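Local structure of BH2092 protein (Bacillus halodurans, 3NHV) at residues G33-D38 against T52-P57. The protein is of unknown function but carries a rhodanese-like domain, a fold whose active members transfer sulfur from a persulfide to an acceptor. Residues are numbered along the deposited sequence; the frame is centred on the assembly and turned at random.
Sequences GIIVVD and TAISIP
Peptide groups of strands 34-38 and 54-55 pair in parallel, with Val37 and Ile54 on one face and Asp38 and Ser55 on the other; Ile56, just past the strand, packs on Val37. Ile54 is held through the N-H of one peptide group and the C=O of the next: its N donates to Val36 O (3.0 Å), and its O accepts from Asp38 N (3.0 Å). Asp38 O then takes Ile56 N at 3.1 Å, the straightest of the three bonds (171°). Where Thr52 diverges, a water bridges Val36 N and Thr52 O.

Val37 divides its two methyls: CG1, trans to the backbone N (chi1 -177°), meets Ile56 CB at 3.6 Å, while CG2 faces Ile54 CD1 at 4.0 Å. That same CD1 also touches Ile35 CG2. An alanine in place of Val37 would probably leave Ile54 and Ile56 without the methyls between them. Across the sheet, Val36 CG1 packs on Ala53 CB (3.6 Å).

The Asp38 carboxylate turns away to a salt bridge with Arg40. Backbone bonds thus close the beta-alpha-beta crossover through helix 42-47, leaving the side chains to supply an almost wholly apolar seam.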
# COMPACT_ATOMS: atom_id res chain seq x y z
N GLY B 33 -0.24 25.98 2.02
CA GLY B 33 -1.25 25.59 1.06
C GLY B 33 -1.91 24.26 1.39
O GLY B 33 -2.75 23.79 0.63
N ILE B 34 -1.54 23.66 2.51
CA ILE B 34 -2.13 22.38 2.90
C ILE B 34 -2.63 22.39 4.34
O ILE B 34 -2.20 23.20 5.16
CB ILE B 34 -1.12 21.21 2.78
CG1 ILE B 34 0.05 21.43 3.73
CG2 ILE B 34 -0.65 21.08 1.34
CD1 ILE B 34 1.12 20.36 3.66
N ILE B 35 -3.54 21.48 4.64
CA ILE B 35 -4.09 21.36 5.98
C ILE B 35 -4.04 19.89 6.34
O ILE B 35 -4.85 19.09 5.87
CB ILE B 35 -5.56 21.83 6.03
CG1 ILE B 35 -5.67 23.25 5.46
CG2 ILE B 35 -6.06 21.81 7.48
CD1 ILE B 35 -7.08 23.80 5.46
N VAL B 36 -3.07 19.51 7.17
CA VAL B 36 -2.94 18.13 7.57
C VAL B 36 -4.01 17.77 8.59
O VAL B 36 -4.08 18.37 9.67
CB VAL B 36 -1.55 17.86 8.18
CG1 VAL B 36 -1.36 16.37 8.39
CG2 VAL B 36 -0.46 18.44 7.28
N VAL B 37 -4.84 16.78 8.26
CA VAL B 37 -5.92 16.34 9.14
C VAL B 37 -5.75 14.88 9.59
O VAL B 37 -5.71 13.96 8.77
CB VAL B 37 -7.30 16.46 8.43
CG1 VAL B 37 -8.42 16.06 9.39
CG2 VAL B 37 -7.51 17.87 7.93
N ASP B 38 -5.64 14.68 10.91
CA ASP B 38 -5.52 13.35 11.49
C ASP B 38 -6.95 12.84 11.62
O ASP B 38 -7.76 13.44 12.32
CB ASP B 38 -4.86 13.42 12.87
CG ASP B 38 -4.49 12.05 13.42
OD1 ASP B 38 -5.28 11.09 13.24
OD2 ASP B 38 -3.42 11.93 14.04
N THR B 52 1.70 20.22 13.03
CA THR B 52 0.83 21.11 12.24
C THR B 52 -0.48 20.45 11.83
O THR B 52 -1.20 20.98 10.99
CB THR B 52 1.53 21.64 10.96
OG1 THR B 52 1.59 20.61 9.97
CG2 THR B 52 2.94 22.12 11.28
N ALA B 53 -0.81 19.32 12.43
CA ALA B 53 -2.03 18.62 12.08
C ALA B 53 -3.16 18.81 13.08
O ALA B 53 -2.96 18.74 14.30
CB ALA B 53 -1.73 17.14 11.92
N ILE B 54 -4.37 19.02 12.56
CA ILE B 54 -5.55 19.19 13.39
C ILE B 54 -6.28 17.86 13.51
O ILE B 54 -6.20 17.02 12.62
CB ILE B 54 -6.53 20.20 12.78
CG1 ILE B 54 -6.92 19.75 11.37
CG2 ILE B 54 -5.90 21.58 12.74
CD1 ILE B 54 -7.84 20.70 10.67
N SER B 55 -7.00 17.68 14.62
CA SER B 55 -7.74 16.46 14.85
C SER B 55 -9.19 16.53 14.39
O SER B 55 -9.96 17.37 14.85
CB SER B 55 -7.72 16.10 16.34
OG SER B 55 -8.64 15.06 16.61
N ILE B 56 -9.57 15.63 13.49
CA ILE B 56 -10.93 15.57 12.99
C ILE B 56 -11.25 14.11 12.68
O ILE B 56 -11.14 13.69 11.53
CB ILE B 56 -11.11 16.39 11.69
CG1 ILE B 56 -10.58 17.82 11.86
CG2 ILE B 56 -12.57 16.39 11.28
CD1 ILE B 56 -11.38 18.70 12.80
N PRO B 57 -11.64 13.32 13.69
CA PRO B 57 -11.97 11.91 13.48
C PRO B 57 -12.85 11.68 12.25
O PRO B 57 -13.79 12.43 12.01
CB PRO B 57 -12.67 11.52 14.78
CG PRO B 57 -11.93 12.35 15.80
CD PRO B 57 -11.83 13.70 15.11
O HOH W 1 -2.13 21.71 8.68